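Leucine aminopeptidase 2 (Saccharomyces cerevisiae, PDB 2XQ0) cleaves amino-terminal residues, preferentially from di- and tripeptides, as a zinc-dependent M1 aminopeptidase, and has low epoxide hydrolase activity in vitro. Local coordinates at residues D269-G274 against T585-M589; A557-F561 against R588-P594; T125-L130 against Y141-L146. All coordinates share one frame; numbering follows the deposited sequence.

Contact 1: D269-G274 against T585-M589; sequences DSYPYG and TVGRM. With BES (2-(3-amino-2-hydroxy-4-phenyl-butyrylamino)-4-methyl-pentanoic acid), chain B.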
loop_
_atom_site.group_PDB
_atom_site.type_symbol
_atom_site.label_atom_id
_atom_site.label_comp_id
_atom_site.label_asym_id
_atom_site.label_seq_id
_atom_site.Cartn_x
_atom_site.Cartn_y
_atom_site.Cartn_z
ATOM N N ASP A 269 -11.475 -2.850 11.721
ATOM C CA ASP A 269 -12.176 -2.228 10.600
ATOM C C ASP A 269 -11.698 -0.810 10.242
ATOM O O ASP A 269 -11.857 -0.380 9.103
ATOM C CB ASP A 269 -13.699 -2.306 10.806
ATOM C CG ASP A 269 -14.163 -3.713 11.185
ATOM O OD1 ASP A 269 -14.473 -4.519 10.280
ATOM O OD2 ASP A 269 -14.206 -4.021 12.398
ATOM N N SER A 270 -11.073 -0.107 11.190
ATOM C CA SER A 270 -10.537 1.237 10.916
ATOM C C SER A 270 -9.266 1.258 10.061
ATOM O O SER A 270 -8.779 2.326 9.666
ATOM C CB SER A 270 -10.264 1.986 12.223
ATOM O OG SER A 270 -9.282 1.323 13.004
ATOM N N TYR A 271 -8.722 0.085 9.765
ATOM C CA TYR A 271 -7.496 0.025 8.991
ATOM C C TYR A 271 -7.658 0.727 7.627
ATOM O O TYR A 271 -8.580 0.419 6.872
ATOM C CB TYR A 271 -7.039 -1.425 8.831
ATOM C CG TYR A 271 -5.649 -1.527 8.262
ATOM C CD1 TYR A 271 -4.545 -1.183 9.026
ATOM C CD2 TYR A 271 -5.441 -1.971 6.965
ATOM C CE1 TYR A 271 -3.271 -1.266 8.512
ATOM C CE2 TYR A 271 -4.175 -2.052 6.437
ATOM C CZ TYR A 271 -3.094 -1.698 7.214
ATOM O OH TYR A 271 -1.839 -1.785 6.689
ATOM N N PRO A 272 -6.756 1.670 7.306
ATOM C CA PRO A 272 -6.961 2.586 6.172
ATOM C C PRO A 272 -6.376 2.147 4.823
ATOM O O PRO A 272 -6.711 2.755 3.806
ATOM C CB PRO A 272 -6.257 3.863 6.644
ATOM C CG PRO A 272 -5.121 3.344 7.488
ATOM C CD PRO A 272 -5.575 2.043 8.108
ATOM N N TYR A 273 -5.512 1.139 4.802
ATOM C CA TYR A 273 -4.952 0.673 3.540
ATOM C C TYR A 273 -5.502 -0.698 3.225
ATOM O O TYR A 273 -6.224 -1.275 4.036
ATOM C CB TYR A 273 -3.421 0.677 3.589
ATOM C CG TYR A 273 -2.870 2.058 3.867
ATOM C CD1 TYR A 273 -2.590 2.936 2.835
ATOM C CD2 TYR A 273 -2.668 2.494 5.168
ATOM C CE1 TYR A 273 -2.108 4.206 3.088
ATOM C CE2 TYR A 273 -2.189 3.757 5.433
ATOM C CZ TYR A 273 -1.909 4.612 4.392
ATOM O OH TYR A 273 -1.428 5.877 4.658
ATOM N N GLY A 274 -5.193 -1.202 2.034
ATOM C CA GLY A 274 -5.651 -2.516 1.628
ATOM C C GLY A 274 -4.719 -3.501 2.308
ATOM O O GLY A 274 -5.130 -4.561 2.763
ATOM N N THR A 585 -19.193 1.584 8.834
ATOM C CA THR A 585 -18.780 0.200 9.047
ATOM C C THR A 585 -17.395 -0.102 8.458
ATOM O O THR A 585 -16.773 -1.098 8.827
ATOM C CB THR A 585 -19.833 -0.806 8.490
ATOM O OG1 THR A 585 -19.706 -0.912 7.070
ATOM C CG2 THR A 585 -21.258 -0.355 8.843
ATOM N N VAL A 586 -16.916 0.754 7.556
ATOM C CA VAL A 586 -15.593 0.579 6.946
ATOM C C VAL A 586 -14.662 1.771 7.197
ATOM O O VAL A 586 -15.120 2.888 7.413
ATOM C CB VAL A 586 -15.676 0.296 5.412
ATOM C CG1 VAL A 586 -16.400 -1.022 5.140
ATOM C CG2 VAL A 586 -16.358 1.445 4.678
ATOM N N GLY A 587 -13.355 1.518 7.162
ATOM C CA GLY A 587 -12.355 2.552 7.392
ATOM C C GLY A 587 -11.310 2.647 6.286
ATOM O O GLY A 587 -10.491 3.567 6.263
ATOM N N ARG A 588 -11.331 1.690 5.365
ATOM C CA ARG A 588 -10.383 1.693 4.252
ATOM C C ARG A 588 -10.531 2.963 3.412
ATOM O O ARG A 588 -11.604 3.233 2.884
ATOM C CB ARG A 588 -10.589 0.456 3.374
ATOM C CG ARG A 588 -9.536 0.294 2.289
ATOM C CD ARG A 588 -9.640 -1.066 1.618
ATOM N NE ARG A 588 -8.655 -1.214 0.553
ATOM C CZ ARG A 588 -8.625 -2.226 -0.305
ATOM N NH1 ARG A 588 -9.519 -3.199 -0.221
ATOM N NH2 ARG A 588 -7.693 -2.266 -1.245
ATOM N N MET A 589 -9.451 3.735 3.286
ATOM C CA MET A 589 -9.529 5.036 2.616
ATOM C C MET A 589 -10.175 4.949 1.246
ATOM O O MET A 589 -11.026 5.772 0.893
ATOM C CB MET A 589 -8.150 5.698 2.516
ATOM C CG MET A 589 -7.761 6.471 3.766
ATOM S SD MET A 589 -6.194 7.357 3.637
ATOM C CE MET A 589 -5.021 6.007 3.517
HETATM N N2 BES B . 2.544 -0.346 1.637
HETATM C C1 BES B . 1.677 -0.098 0.504
HETATM C C6 BES B . 0.636 0.965 0.860
HETATM C C7 BES B . 1.318 2.283 1.154
HETATM C C8 BES B . 2.301 2.758 0.294
HETATM C C12 BES B . 0.978 3.010 2.291
HETATM C C9 BES B . 2.936 3.965 0.563
HETATM C C11 BES B . 1.616 4.218 2.561
HETATM C C10 BES B . 2.594 4.697 1.695
HETATM C C2 BES B . 0.978 -1.386 0.049
HETATM O O2 BES B . 1.864 -2.462 -0.290
HETATM C C3 BES B . 0.145 -1.036 -1.138
HETATM O O3 BES B . 0.654 -0.787 -2.233
HETATM N N1 BES B . -1.141 -1.018 -0.812
HETATM C C4 BES B . -2.278 -0.723 -1.659
HETATM C C13 BES B . -2.778 -2.103 -2.069
HETATM C C14 BES B . -2.920 -2.256 -3.578
HETATM C C15 BES B . -2.894 -3.732 -3.958
HETATM C C16 BES B . -1.851 -1.474 -4.336
HETATM C C5 BES B . -3.308 -0.072 -0.780
HETATM O O1 BES B . -4.145 0.701 -1.296
HETATM O O4 BES B . -3.283 -0.327 0.450
HETATM O O HOH W 1 -14.915 -3.408 7.954
HETATM O O HOH W 2 -9.770 4.641 8.884
#

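Contact 2: A557-F561 against R588-P594; sequences AEVVF and RMKFVRP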
loop_
_atom_site.group_PDB
_atom_site.type_symbol
_atom_site.label_atom_id
_atom_site.label_comp_id
_atom_site.label_asym_id
_atom_site.label_seq_id
_atom_site.Cartn_x
_atom_site.Cartn_y
_atom_site.Cartn_z
ATOM N N ALA A 557 -17.026 -5.869 -0.391
ATOM C CA ALA A 557 -17.019 -4.427 -0.160
ATOM C C ALA A 557 -16.704 -3.634 -1.416
ATOM O O ALA A 557 -17.091 -2.472 -1.539
ATOM C CB ALA A 557 -16.021 -4.072 0.941
ATOM N N GLU A 558 -15.971 -4.253 -2.336
ATOM C CA GLU A 558 -15.612 -3.595 -3.593
ATOM C C GLU A 558 -16.826 -3.406 -4.487
ATOM O O GLU A 558 -16.985 -2.363 -5.120
ATOM C CB GLU A 558 -14.573 -4.417 -4.364
ATOM C CG GLU A 558 -13.207 -4.463 -3.732
ATOM C CD GLU A 558 -12.347 -3.298 -4.157
ATOM O OE1 GLU A 558 -12.833 -2.470 -4.958
ATOM O OE2 GLU A 558 -11.187 -3.218 -3.702
ATOM N N VAL A 559 -17.657 -4.444 -4.574
ATOM C CA VAL A 559 -18.868 -4.385 -5.377
ATOM C C VAL A 559 -19.927 -3.557 -4.659
ATOM O O VAL A 559 -20.617 -2.743 -5.269
ATOM C CB VAL A 559 -19.459 -5.777 -5.630
ATOM C CG1 VAL A 559 -20.852 -5.632 -6.247
ATOM C CG2 VAL A 559 -18.532 -6.619 -6.529
ATOM N N VAL A 560 -20.062 -3.785 -3.360
ATOM C CA VAL A 560 -21.005 -3.024 -2.556
ATOM C C VAL A 560 -20.750 -1.526 -2.711
ATOM O O VAL A 560 -21.692 -0.747 -2.844
ATOM C CB VAL A 560 -20.940 -3.432 -1.072
ATOM C CG1 VAL A 560 -21.614 -2.386 -0.200
ATOM C CG2 VAL A 560 -21.572 -4.810 -0.877
ATOM N N PHE A 561 -19.480 -1.130 -2.728
ATOM C CA PHE A 561 -19.142 0.282 -2.868
ATOM C C PHE A 561 -19.618 0.820 -4.196
ATOM O O PHE A 561 -20.219 1.887 -4.250
ATOM C CB PHE A 561 -17.643 0.532 -2.750
ATOM C CG PHE A 561 -17.247 1.937 -3.113
ATOM C CD1 PHE A 561 -17.263 2.941 -2.160
ATOM C CD2 PHE A 561 -16.899 2.261 -4.414
ATOM C CE1 PHE A 561 -16.921 4.241 -2.490
ATOM C CE2 PHE A 561 -16.553 3.557 -4.754
ATOM C CZ PHE A 561 -16.564 4.553 -3.786
ATOM N N ARG A 588 -11.331 1.690 5.365
ATOM C CA ARG A 588 -10.383 1.693 4.252
ATOM C C ARG A 588 -10.531 2.963 3.412
ATOM O O ARG A 588 -11.604 3.233 2.884
ATOM C CB ARG A 588 -10.589 0.456 3.374
ATOM C CG ARG A 588 -9.536 0.294 2.289
ATOM C CD ARG A 588 -9.640 -1.066 1.618
ATOM N NE ARG A 588 -8.655 -1.214 0.553
ATOM C CZ ARG A 588 -8.625 -2.226 -0.305
ATOM N NH1 ARG A 588 -9.519 -3.199 -0.221
ATOM N NH2 ARG A 588 -7.693 -2.266 -1.245
ATOM N N MET A 589 -9.451 3.735 3.286
ATOM C CA MET A 589 -9.529 5.036 2.616
ATOM C C MET A 589 -10.175 4.949 1.246
ATOM O O MET A 589 -11.026 5.772 0.893
ATOM C CB MET A 589 -8.150 5.698 2.516
ATOM C CG MET A 589 -7.761 6.471 3.766
ATOM S SD MET A 589 -6.194 7.357 3.637
ATOM C CE MET A 589 -5.021 6.007 3.517
ATOM N N LYS A 590 -9.785 3.937 0.480
ATOM C CA LYS A 590 -10.290 3.795 -0.889
ATOM C C LYS A 590 -11.821 3.834 -0.976
ATOM O O LYS A 590 -12.368 4.228 -2.008
ATOM C CB LYS A 590 -9.732 2.524 -1.546
ATOM C CG LYS A 590 -10.720 1.370 -1.651
ATOM C CD LYS A 590 -10.096 0.111 -2.274
ATOM C CE LYS A 590 -9.924 0.222 -3.781
ATOM N NZ LYS A 590 -9.667 -1.113 -4.401
ATOM N N PHE A 591 -12.515 3.430 0.091
ATOM C CA PHE A 591 -13.985 3.472 0.109
ATOM C C PHE A 591 -14.523 4.691 0.844
ATOM O O PHE A 591 -15.463 5.346 0.380
ATOM C CB PHE A 591 -14.582 2.210 0.740
ATOM C CG PHE A 591 -14.098 0.930 0.118
ATOM C CD1 PHE A 591 -14.173 0.739 -1.249
ATOM C CD2 PHE A 591 -13.575 -0.085 0.912
ATOM C CE1 PHE A 591 -13.723 -0.436 -1.818
ATOM C CE2 PHE A 591 -13.127 -1.265 0.344
ATOM C CZ PHE A 591 -13.200 -1.438 -1.014
ATOM N N VAL A 592 -13.911 4.982 1.990
ATOM C CA VAL A 592 -14.314 6.082 2.861
ATOM C C VAL A 592 -14.231 7.464 2.200
ATOM O O VAL A 592 -15.215 8.209 2.204
ATOM C CB VAL A 592 -13.496 6.067 4.169
ATOM C CG1 VAL A 592 -13.727 7.336 4.987
ATOM C CG2 VAL A 592 -13.835 4.826 4.986
ATOM N N ARG A 593 -13.070 7.805 1.638
ATOM C CA ARG A 593 -12.884 9.113 1.002
ATOM C C ARG A 593 -13.875 9.344 -0.138
ATOM O O ARG A 593 -14.603 10.340 -0.151
ATOM C CB ARG A 593 -11.460 9.275 0.471
ATOM C CG ARG A 593 -10.403 9.442 1.528
ATOM C CD ARG A 593 -9.065 9.765 0.891
ATOM N NE ARG A 593 -9.038 11.121 0.354
ATOM C CZ ARG A 593 -7.935 11.737 -0.061
ATOM N NH1 ARG A 593 -6.762 11.111 -0.002
ATOM N NH2 ARG A 593 -8.005 12.982 -0.526
ATOM N N PRO A 594 -13.895 8.429 -1.118
ATOM C CA PRO A 594 -14.831 8.598 -2.227
ATOM C C PRO A 594 -16.273 8.530 -1.741
ATOM O O PRO A 594 -17.133 9.217 -2.286
ATOM C CB PRO A 594 -14.541 7.386 -3.126
ATOM C CG PRO A 594 -13.178 6.915 -2.728
ATOM C CD PRO A 594 -13.053 7.226 -1.268
HETATM O O HOH W 3 -9.413 -4.939 -2.256
#

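Contact 3: T125-L130 against Y141-L146; sequences TALQWL and YVFSQL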
loop_
_atom_site.group_PDB
_atom_site.type_symbol
_atom_site.label_atom_id
_atom_site.label_comp_id
_atom_site.label_asym_id
_atom_site.label_seq_id
_atom_site.Cartn_x
_atom_site.Cartn_y
_atom_site.Cartn_z
ATOM N N THR A 125 2.209 10.035 14.963
ATOM C CA THR A 125 1.539 9.814 13.680
ATOM C C THR A 125 1.667 8.365 13.214
ATOM O O THR A 125 1.190 7.999 12.136
ATOM C CB THR A 125 2.111 10.735 12.578
ATOM O OG1 THR A 125 3.503 10.438 12.376
ATOM C CG2 THR A 125 1.947 12.213 12.967
ATOM N N ALA A 126 2.319 7.537 14.020
ATOM C CA ALA A 126 2.590 6.152 13.609
ATOM C C ALA A 126 1.509 5.144 14.071
ATOM O O ALA A 126 1.378 4.048 13.508
ATOM C CB ALA A 126 3.980 5.728 14.079
ATOM N N LEU A 127 0.704 5.526 15.064
ATOM C CA LEU A 127 -0.158 4.558 15.722
ATOM C C LEU A 127 -1.612 4.960 15.668
ATOM O O LEU A 127 -1.942 6.149 15.670
ATOM C CB LEU A 127 0.260 4.381 17.194
ATOM C CG LEU A 127 1.690 3.852 17.403
ATOM C CD1 LEU A 127 2.142 4.031 18.869
ATOM C CD2 LEU A 127 1.829 2.387 16.951
ATOM N N GLN A 128 -2.488 3.965 15.612
ATOM C CA GLN A 128 -3.883 4.200 15.944
ATOM C C GLN A 128 -4.262 3.354 17.172
ATOM O O GLN A 128 -3.935 2.161 17.246
ATOM C CB GLN A 128 -4.836 3.907 14.774
ATOM C CG GLN A 128 -6.293 4.366 15.119
ATOM C CD GLN A 128 -7.358 3.888 14.135
ATOM O OE1 GLN A 128 -7.073 3.161 13.183
ATOM N NE2 GLN A 128 -8.599 4.304 14.367
ATOM N N TRP A 129 -4.925 3.980 18.144
ATOM C CA TRP A 129 -5.364 3.274 19.351
ATOM C C TRP A 129 -6.863 3.165 19.347
ATOM O O TRP A 129 -7.547 4.149 19.084
ATOM C CB TRP A 129 -4.949 4.032 20.623
ATOM C CG TRP A 129 -3.465 4.232 20.767
ATOM C CD1 TRP A 129 -2.720 5.240 20.244
ATOM C CD2 TRP A 129 -2.557 3.394 21.493
ATOM N NE1 TRP A 129 -1.395 5.084 20.595
ATOM C CE2 TRP A 129 -1.270 3.957 21.360
ATOM C CE3 TRP A 129 -2.708 2.220 22.240
ATOM C CZ2 TRP A 129 -0.142 3.393 21.947
ATOM C CZ3 TRP A 129 -1.584 1.659 22.825
ATOM C CH2 TRP A 129 -0.317 2.252 22.679
ATOM N N LEU A 130 -7.373 1.972 19.647
ATOM C CA LEU A 130 -8.797 1.775 19.875
ATOM C C LEU A 130 -9.051 1.308 21.301
ATOM O O LEU A 130 -8.328 0.453 21.812
ATOM C CB LEU A 130 -9.361 0.744 18.892
ATOM C CG LEU A 130 -9.445 1.189 17.434
ATOM C CD1 LEU A 130 -8.189 0.799 16.683
ATOM C CD2 LEU A 130 -10.652 0.578 16.767
ATOM N N TYR A 141 -6.966 -1.971 21.381
ATOM C CA TYR A 141 -6.183 -2.439 20.248
ATOM C C TYR A 141 -5.336 -1.291 19.764
ATOM O O TYR A 141 -5.736 -0.129 19.868
ATOM C CB TYR A 141 -7.138 -2.875 19.132
ATOM C CG TYR A 141 -6.540 -3.667 17.972
ATOM C CD1 TYR A 141 -5.894 -3.024 16.920
ATOM C CD2 TYR A 141 -6.691 -5.047 17.901
ATOM C CE1 TYR A 141 -5.393 -3.730 15.844
ATOM C CE2 TYR A 141 -6.194 -5.763 16.835
ATOM C CZ TYR A 141 -5.540 -5.101 15.808
ATOM O OH TYR A 141 -5.037 -5.816 14.747
ATOM N N VAL A 142 -4.160 -1.605 19.243
ATOM C CA VAL A 142 -3.326 -0.586 18.640
ATOM C C VAL A 142 -2.570 -1.223 17.484
ATOM O O VAL A 142 -2.245 -2.411 17.528
ATOM C CB VAL A 142 -2.339 -0.020 19.660
ATOM C CG1 VAL A 142 -1.473 -1.158 20.217
ATOM C CG2 VAL A 142 -1.473 1.109 19.063
ATOM N N PHE A 143 -2.316 -0.450 16.436
ATOM C CA PHE A 143 -1.481 -0.944 15.332
ATOM C C PHE A 143 -0.725 0.215 14.732
ATOM O O PHE A 143 -1.159 1.361 14.840
ATOM C CB PHE A 143 -2.320 -1.658 14.267
ATOM C CG PHE A 143 -3.262 -0.751 13.520
ATOM C CD1 PHE A 143 -2.850 -0.091 12.370
ATOM C CD2 PHE A 143 -4.554 -0.556 13.970
ATOM C CE1 PHE A 143 -3.732 0.749 11.696
ATOM C CE2 PHE A 143 -5.433 0.258 13.295
ATOM C CZ PHE A 143 -5.026 0.915 12.165
ATOM N N SER A 144 0.396 -0.089 14.092
ATOM C CA SER A 144 1.223 0.921 13.433
ATOM C C SER A 144 1.073 0.911 11.919
ATOM O O SER A 144 0.561 -0.040 11.316
ATOM C CB SER A 144 2.690 0.663 13.772
ATOM O OG SER A 144 3.092 -0.547 13.156
ATOM N N GLN A 145 1.525 1.995 11.304
ATOM C CA GLN A 145 1.662 2.089 9.861
ATOM C C GLN A 145 2.761 3.132 9.664
ATOM O O GLN A 145 2.552 4.312 9.953
ATOM C CB GLN A 145 0.355 2.554 9.214
ATOM C CG GLN A 145 0.528 3.089 7.794
ATOM C CD GLN A 145 1.084 2.040 6.854
ATOM O OE1 GLN A 145 0.538 0.940 6.751
ATOM N NE2 GLN A 145 2.181 2.365 6.176
ATOM N N LEU A 146 3.936 2.693 9.227
ATOM C CA LEU A 146 5.119 3.560 9.236
ATOM C C LEU A 146 5.480 4.162 7.880
ATOM O O LEU A 146 6.178 5.190 7.794
ATOM C CB LEU A 146 6.330 2.823 9.831
ATOM C CG LEU A 146 6.109 2.196 11.205
ATOM C CD1 LEU A 146 7.440 1.741 11.814
ATOM C CD2 LEU A 146 5.385 3.161 12.129
HETATM O O HOH W 4 0.333 5.683 10.997
#

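Contact 1: D269-G274 against T585-M589
A turn about the last torsion of Met589 (chi3 -67°) swings its CE over the ring of Tyr273, while the stretched chain of Arg588, its CG anti to the backbone N (chi1 -173°), carries the guanidinium across to Gly274. The contact joins the substrate-binding loop of the zinc peptidase domain, between strands 264-266 and 275-276, to the loop that opens helix 589-600 of the C-terminal helical domain. Tyr273 is sandwiched: Met589 CE lies over one face as a CH-pi contact, 3.8 Å from the ring centroid, and the phenyl carbon C12 of bestatin lies over the opposite face, 3.4 Å from Tyr273 CE1. The same methyl also packs against CB of Pro272. Arg588 turns one face of its guanidinium to the CA of Gly274, with NE 3.4 Å from that carbon; a CB on Gly274 would run into Arg588 NH2. Gly587 lies tightly against Ser270: a CB there would collide with Ser270 CA. Arg588 is the N-cap residue, and the first helical amide, Met589 N, donates a nearly straight bond to Pro272 O (3.0 Å, 163°), tilted out of the carbonyl plane. Two waters add bridges: one donates to Asp269 OD1 and Thr585 O, the other to Ser270 O and Gly587 O. Asp269 OD1 also forms a salt bridge with Arg231. Tyr273 O is buried and has no polar partner in the model, whereas the neighbouring amide is put to use: Gly274 N donates to the carboxylate O4 of bestatin at 2.6 Å.

Contact 2: A557-F561 against R588-P594
Glu558 and Lys590 form the main charged link between helices 557-569 and 589-600, two neighbours in the C-terminal helical domain. Lys590 NZ donates to the syn lone pair of Glu558 OE2 at 2.7 Å, the two side chains crossing at about a right angle. A bend in the glutamate chain (chi2 -87°) brings its carboxylate across to the lysine. Arg588 joins the network more loosely: its NH1 is 3.9 Å from Glu558 OE2, a long salt bridge of charges alone, with the oxygen well out of the guanidinium plane. A water links the two groups, donating to Glu558 OE2 and accepting from Arg588 NH1 at 2.7 Å. With Glu558 cut back to an alanine, Lys590 NZ is likely to lose its carboxylate mate and the water one of its two holds, leaving the lysine end freer to turn.

Around the charged groups, flat faces are covered: Lys590 CD lies over the centre of the Arg588 guanidinium and Lys590 CG over one face of the Phe591 ring, with Ala557 O over the opposite face and Glu558 CD at the edge, 3.8 Å from Phe591 CZ. The apolar contacts proper are chiefly those of Phe561. Its ring and that of Phe591 pair obliquely, planes at 39°, with Phe561 CB 3.8 Å from Phe591 CD1; Phe561 CZ reaches Pro594 CB at 3.5 Å.

The short helical segments run almost parallel (15°), their axes 11.0 Å apart. Trp582 of the intervening helix 576-582 touches both Phe561 and Phe591, helix 508-519 packs on Glu558 and Val559, and helix 620-629 meets Val592 and Arg593.

Contact 3: T125-L130 against Y141-L146
Val142 carries its CG2 methyl over the face of Trp129, 3.5 Å from the centroid of the six-membered ring and only 11° off its normal, a CH-pi contact between side chains that lie side by side. CG2 stands anti to the valine N, which aims it at the indole. CD2 of Leu127 approaches the same methyl on this face of the sheet, and Ile46 of strand 45-56 touches both Leu127 and Trp129. Phe143 and Gln128 occupy the other face, also side by side: Gln128 OE1 comes within 3.2 Å of Phe143 CZ, with amide and ring planes 69° apart, and that oxygen is hydrogen-bonded to Ser270 OG. Their backbones form a hydrogen-bonded pair of an antiparallel beta hairpin, Gln128 N to Phe143 O (3.0 Å) and Phe143 N to Gln128 O. Leu130 and Tyr141 form the next such pair, with Leu130 N to Tyr141 O at 2.7 Å. Strand 127-130 is outermost in its four-stranded sheet; strand 141-144 pairs on its other edge with strand 209-211. Past the strands, Gln145 N donates to Ala126 O, leading into Gln145 and Leu146 of the substrate-binding site. There Leu146 CD2 packs on Ala126 CB at 3.5 Å, and a water donates to both Thr125 O and Gln145 O.

Overall arrangement
Contact 1 lies between the other two and meets bestatin through Tyr273 and Gly274. Contact 2 shares Arg588 and Met589 with it, their centres 8 Å apart, and Val592 CG2 packs 3.4 Å from Val586 O. Contact 3 reaches contact 1 from the N-terminal domain, centres 13 Å apart: Ser270 OG and Gln128 OE1 lie 2.9 Å apart, and Tyr271 CD1 packs 3.4 Å from Phe143 CE1. Contacts 2 and 3 do not touch, their nearest atoms being about 8 Å apart. Three domains thus converge on the pocket: the side chains of Gln145 and Arg588 come within about 4 and 5 Å of the inhibitor, and each is about 10 Å from the zinc ion.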